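PDB 6UI5: 2-polyprenyl-6-methoxyphenol hydroxylase-like FAD-dependent oxidoreductase from Streptomyces sp. NRRL 11266, which binds flavin-adenine dinucleotide and belongs to the aromatic-ring hydroxylase-like flavoproteins, with a Rossmann-type FAD-binding domain and a C-terminal domain of thioredoxin type. Local coordinates for residues Q411-A415 and D416-G420; V421-T424 and L425-G428. All coordinates share one frame; numbering follows the deposited sequence.

Contact 1 of 2, residues Q411-A415 and D416-G420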
ATOM      1  N   GLN A 411     -23.944   6.970 -24.433  1.00 64.81           N
ATOM      2  CA  GLN A 411     -25.153   6.925 -25.239  1.00 69.20           C
ATOM      3  C   GLN A 411     -25.093   5.771 -26.227  1.00 67.74           C
ATOM      4  O   GLN A 411     -24.062   5.522 -26.856  1.00 73.73           O
ATOM      5  CB  GLN A 411     -25.319   8.234 -26.006  1.00 75.95           C
ATOM      6  CG  GLN A 411     -25.754   9.375 -25.149  1.00 84.46           C
ATOM      7  CD  GLN A 411     -27.103   9.104 -24.556  1.00 93.60           C
ATOM      8  OE1 GLN A 411     -27.208   8.544 -23.465  1.00 93.75           O
ATOM      9  NE2 GLN A 411     -28.156   9.479 -25.281  1.00 95.58           N
ATOM     10  N   ILE A 412     -26.206   5.071 -26.390  1.00 61.43           N
ATOM     11  CA  ILE A 412     -26.347   4.193 -27.535  1.00 68.16           C
ATOM     12  C   ILE A 412     -27.614   4.580 -28.279  1.00 72.89           C
ATOM     13  O   ILE A 412     -28.686   4.699 -27.677  1.00 67.19           O
ATOM     14  CB  ILE A 412     -26.334   2.705 -27.140  1.00 67.51           C
ATOM     15  CG1 ILE A 412     -27.516   2.355 -26.290  1.00 55.79           C
ATOM     16  CG2 ILE A 412     -25.021   2.327 -26.429  1.00 70.47           C
ATOM     17  CD1 ILE A 412     -28.534   1.673 -27.063  1.00 56.68           C
ATOM     18  N   LYS A 413     -27.489   4.783 -29.589  1.00 72.20           N
ATOM     19  CA  LYS A 413     -28.557   5.337 -30.402  1.00 67.33           C
ATOM     20  C   LYS A 413     -29.243   4.228 -31.195  1.00 61.81           C
ATOM     21  O   LYS A 413     -28.607   3.551 -31.997  1.00 66.50           O
ATOM     22  CB  LYS A 413     -27.999   6.414 -31.328  1.00 66.53           C
ATOM     23  CG  LYS A 413     -27.158   7.454 -30.613  1.00 66.49           C
ATOM     24  CD  LYS A 413     -26.526   8.390 -31.627  1.00 75.80           C
ATOM     25  CE  LYS A 413     -25.977   9.656 -30.996  1.00 85.64           C
ATOM     26  NZ  LYS A 413     -24.865   9.382 -30.019  1.00 89.77           N
ATOM     27  N   THR A 414     -30.536   4.057 -30.974  1.00 64.85           N
ATOM     28  CA  THR A 414     -31.353   3.058 -31.641  1.00 64.09           C
ATOM     29  C   THR A 414     -32.189   3.755 -32.714  1.00 70.33           C
ATOM     30  O   THR A 414     -32.319   4.986 -32.717  1.00 69.39           O
ATOM     31  CB  THR A 414     -32.211   2.316 -30.594  1.00 60.41           C
ATOM     32  OG1 THR A 414     -31.379   1.378 -29.878  1.00 60.27           O
ATOM     33  CG2 THR A 414     -33.393   1.584 -31.179  1.00 67.57           C
ATOM     34  N   ALA A 415     -32.676   2.971 -33.685  1.00 69.67           N
ATOM     35  CA  ALA A 415     -33.606   3.539 -34.651  1.00 75.85           C
ATOM     36  C   ALA A 415     -34.925   3.959 -34.007  1.00 90.84           C
ATOM     37  O   ALA A 415     -35.709   4.663 -34.654  1.00 94.33           O
ATOM     38  CB  ALA A 415     -33.870   2.553 -35.795  1.00 59.61           C
ATOM     39  N   ASP A 416     -35.182   3.555 -32.757  1.00 93.21           N
ATOM     40  CA  ASP A 416     -36.385   3.932 -32.022  1.00 89.90           C
ATOM     41  C   ASP A 416     -36.124   4.980 -30.950  1.00 79.59           C
ATOM     42  O   ASP A 416     -37.070   5.416 -30.287  1.00 84.39           O
ATOM     43  CB  ASP A 416     -37.041   2.696 -31.398  1.00 93.52           C
ATOM     44  CG  ASP A 416     -37.478   1.678 -32.445  1.00108.15           C
ATOM     45  OD1 ASP A 416     -36.798   0.639 -32.573  1.00117.96           O
ATOM     46  OD2 ASP A 416     -38.484   1.920 -33.156  1.00108.12           O
ATOM     47  N   GLY A 417     -34.876   5.408 -30.784  1.00 72.51           N
ATOM     48  CA  GLY A 417     -34.517   6.509 -29.910  1.00 70.54           C
ATOM     49  C   GLY A 417     -33.177   6.253 -29.252  1.00 75.99           C
ATOM     50  O   GLY A 417     -32.666   5.133 -29.333  1.00 72.52           O
ATOM     51  N   ASP A 418     -32.599   7.267 -28.607  1.00 78.19           N
ATOM     52  CA  ASP A 418     -31.375   7.139 -27.821  1.00 71.16           C
ATOM     53  C   ASP A 418     -31.691   6.835 -26.362  1.00 68.17           C
ATOM     54  O   ASP A 418     -32.790   7.104 -25.870  1.00 74.24           O
ATOM     55  CB  ASP A 418     -30.546   8.421 -27.895  1.00 77.01           C
ATOM     56  CG  ASP A 418     -30.534   9.014 -29.271  1.00 92.42           C
ATOM     57  OD1 ASP A 418     -30.504   8.228 -30.240  1.00 99.77           O
ATOM     58  OD2 ASP A 418     -30.568  10.255 -29.387  1.00102.85           O
ATOM     59  N   MET A 419     -30.694   6.290 -25.669  1.00 60.08           N
ATOM     60  CA  MET A 419     -30.773   5.921 -24.262  1.00 68.24           C
ATOM     61  C   MET A 419     -29.358   5.629 -23.780  1.00 61.38           C
ATOM     62  O   MET A 419     -28.463   5.382 -24.586  1.00 56.26           O
ATOM     63  CB  MET A 419     -31.664   4.696 -24.046  1.00 80.12           C
ATOM     64  CG  MET A 419     -30.937   3.393 -24.334  1.00 90.04           C
ATOM     65  SD  MET A 419     -32.014   2.059 -24.878  1.00100.84           S
ATOM     66  CE  MET A 419     -32.738   1.502 -23.347  1.00101.08           C
ATOM     67  N   GLY A 420     -29.157   5.683 -22.459  1.00 51.94           N
ATOM     68  CA  GLY A 420     -27.907   5.224 -21.898  1.00 39.14           C
ATOM     69  C   GLY A 420     -27.874   3.712 -21.866  1.00 61.29           C
ATOM     70  O   GLY A 420     -28.909   3.051 -21.911  1.00 64.03           O
TER

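Contact 2 of 2, residues V421-T424 and L425-G428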
ATOM      1  N   VAL A 421     -26.670   3.137 -21.807  1.00 54.01           N
ATOM      2  CA  VAL A 421     -26.592   1.690 -21.980  1.00 48.90           C
ATOM      3  C   VAL A 421     -27.163   0.951 -20.770  1.00 61.93           C
ATOM      4  O   VAL A 421     -27.760  -0.123 -20.925  1.00 67.11           O
ATOM      5  CB  VAL A 421     -25.151   1.251 -22.304  1.00 47.64           C
ATOM      6  CG1 VAL A 421     -24.209   1.547 -21.143  1.00 44.48           C
ATOM      7  CG2 VAL A 421     -25.128  -0.245 -22.665  1.00 45.48           C
ATOM      8  N   ALA A 422     -27.035   1.509 -19.559  1.00 60.07           N
ATOM      9  CA  ALA A 422     -27.664   0.852 -18.412  1.00 58.42           C
ATOM     10  C   ALA A 422     -29.171   0.709 -18.605  1.00 56.76           C
ATOM     11  O   ALA A 422     -29.766  -0.257 -18.115  1.00 67.01           O
ATOM     12  CB  ALA A 422     -27.364   1.602 -17.104  1.00 48.64           C
ATOM     13  N   GLU A 423     -29.801   1.623 -19.342  1.00 49.22           N
ATOM     14  CA  GLU A 423     -31.242   1.519 -19.573  1.00 57.63           C
ATOM     15  C   GLU A 423     -31.671   0.267 -20.365  1.00 62.69           C
ATOM     16  O   GLU A 423     -32.836  -0.144 -20.243  1.00 58.17           O
ATOM     17  CB  GLU A 423     -31.741   2.775 -20.290  1.00 63.45           C
ATOM     18  CG  GLU A 423     -31.442   4.065 -19.534  1.00 82.10           C
ATOM     19  CD  GLU A 423     -31.881   5.320 -20.295  1.00 96.71           C
ATOM     20  OE1 GLU A 423     -31.065   6.261 -20.408  1.00 94.28           O
ATOM     21  OE2 GLU A 423     -33.039   5.369 -20.782  1.00102.31           O
ATOM     22  N   THR A 424     -30.788  -0.342 -21.180  1.00 51.78           N
ATOM     23  CA  THR A 424     -31.217  -1.498 -21.970  1.00 46.41           C
ATOM     24  C   THR A 424     -31.511  -2.705 -21.095  1.00 48.73           C
ATOM     25  O   THR A 424     -32.293  -3.575 -21.491  1.00 58.31           O
ATOM     26  CB  THR A 424     -30.163  -1.901 -23.019  1.00 56.28           C
ATOM     27  OG1 THR A 424     -28.988  -2.399 -22.366  1.00 48.46           O
ATOM     28  CG2 THR A 424     -29.794  -0.743 -23.913  1.00 38.10           C
ATOM     29  N   LEU A 425     -30.884  -2.797 -19.925  1.00 50.94           N
ATOM     30  CA  LEU A 425     -31.169  -3.879 -18.978  1.00 64.39           C
ATOM     31  C   LEU A 425     -32.472  -3.691 -18.161  1.00 56.02           C
ATOM     32  O   LEU A 425     -32.728  -4.505 -17.267  1.00 56.87           O
ATOM     33  CB  LEU A 425     -29.989  -4.063 -18.017  1.00 59.49           C
ATOM     34  CG  LEU A 425     -28.640  -4.423 -18.663  1.00 53.69           C
ATOM     35  CD1 LEU A 425     -27.564  -3.323 -18.471  1.00 39.43           C
ATOM     36  CD2 LEU A 425     -28.133  -5.727 -18.119  1.00 64.70           C
ATOM     37  N   GLN A 426     -33.328  -2.706 -18.452  1.00 47.35           N
ATOM     38  CA  GLN A 426     -34.482  -2.490 -17.570  1.00 52.93           C
ATOM     39  C   GLN A 426     -35.521  -3.589 -17.669  1.00 58.82           C
ATOM     40  O   GLN A 426     -36.345  -3.712 -16.759  1.00 65.37           O
ATOM     41  CB  GLN A 426     -35.165  -1.152 -17.854  1.00 43.04           C
ATOM     42  CG  GLN A 426     -34.291   0.014 -17.457  1.00 55.37           C
ATOM     43  CD  GLN A 426     -34.946   1.349 -17.688  1.00 64.01           C
ATOM     44  OE1 GLN A 426     -36.162   1.441 -17.833  1.00 82.58           O
ATOM     45  NE2 GLN A 426     -34.141   2.403 -17.690  1.00 66.15           N
ATOM     46  N   SER A 427     -35.524  -4.374 -18.746  1.00 52.18           N
ATOM     47  CA  SER A 427     -36.468  -5.488 -18.815  1.00 57.21           C
ATOM     48  C   SER A 427     -36.143  -6.609 -17.823  1.00 57.70           C
ATOM     49  O   SER A 427     -36.938  -7.551 -17.685  1.00 55.79           O
ATOM     50  CB  SER A 427     -36.507  -6.037 -20.236  1.00 63.83           C
ATOM     51  OG  SER A 427     -35.191  -6.292 -20.709  1.00 81.01           O
ATOM     52  N   GLY A 428     -35.007  -6.533 -17.132  1.00 48.97           N
ATOM     53  CA  GLY A 428     -34.557  -7.603 -16.271  1.00 56.47           C
ATOM     54  C   GLY A 428     -33.815  -8.734 -16.963  1.00 60.34           C
ATOM     55  O   GLY A 428     -33.409  -9.693 -16.288  1.00 70.36           O
TER

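Contact 1 of 2, residues Q411-A415 and D416-G420
Met419 and Ile412 face each other as a hydrogen-bonded pair of the antiparallel hairpin made by strands 411-414 and 417-420. The amide of Ile412 meets Met419 O at 2.9 Å, almost straight (174° at the hydrogen), while the return bond from Met419 N to Ile412 O is longer, 3.3 Å, and more bent. On the face that these two share, their side chains run alongside one another, Ile412 CD1 lying 4.0 Å from Met419 CG. Val454 and Ala456 pack against Ile412 from strand 451-455 and the loop after it.

Asp418 projects from the other face, its OD1 3.3 Å from Lys413 CB, whereas Lys413 NZ stays 5.8 Å from the same oxygen. Gln411 NE2 comes to 3.7 Å from Asp418 CB. A type I turn from Thr414 to Gly417 closes the hairpin; there Asp416 slants across Thr414, whose CG2 lies 3.8 Å from Asp416 OD1. Thr414 N approaches Gly417 O from above the carbonyl plane, and the return bond is weak. The Ile412-Met419 bonds thus join the strands; their face is largely apolar, with Thr414 near the turn, while Lys413 and Asp418 charge the other, their attraction probably weak.

Contact 2 of 2, residues V421-T424 and L425-G428
Residues 421-427 follow helical backbone angles, with irregular three-residue bonds, between hairpin strand 417-420 and strand 430-434 of the thioredoxin-like domain; Gly428, with positive phi, ends the run. Gln426 N meets Glu423 O at 3.2 Å, from well above the carbonyl plane, and Leu425 N reaches Ala422 O only weakly. Val421 O takes two donors, the amide of Thr424 and, in its carbonyl plane, the hydroxyl OG1 of the same residue, each at 3.0 Å. That hydroxyl is set between the backbone N and the carbonyl carbon (chi1 67°), which turns it back towards the start of the run.

Gln426 lies along Glu423, both chains pointing the same way. Gln426 CG sits 3.1 Å from Glu423 O, and the amide NE2 comes to 3.6 Å from Glu423 CB, with the amide and carboxylate planes 23° apart. Leu425 extends CD1 to 3.8 Å from Ala422 O and also packs on Val431 and Arg57. The Thr424 hydroxyl therefore ties the first turn to its own backbone, while Glu423 OE1 ties it to the preceding strand at Gly420 N; Gln426 meets Glu423 through its backbone carbonyl and aliphatic chain, not its carboxylate.

In the fold
Contacts 1 and 2 follow one another directly in the C-terminal, thioredoxin-like region, with centres about 12 Å apart. Contact 1 is a surface hairpin, its centre about 27 Å from the centre of the chain, whereas contact 2 lies deeper, at about 18 Å, and is partly buried. Paired strands carry the first through cross-strand backbone bonds; the second relies on short-range helical bonds and a hydroxyl turned onto the main chain. They meet by packing: Met419 CE lies 3.4 Å from Thr424 N, and Ile412 also touches Thr424 and Val421. Outward ties differ too: residues 411-415 lean on strand 451-455, while the run that follows the hairpin reaches Val431, Asp452 and Arg24.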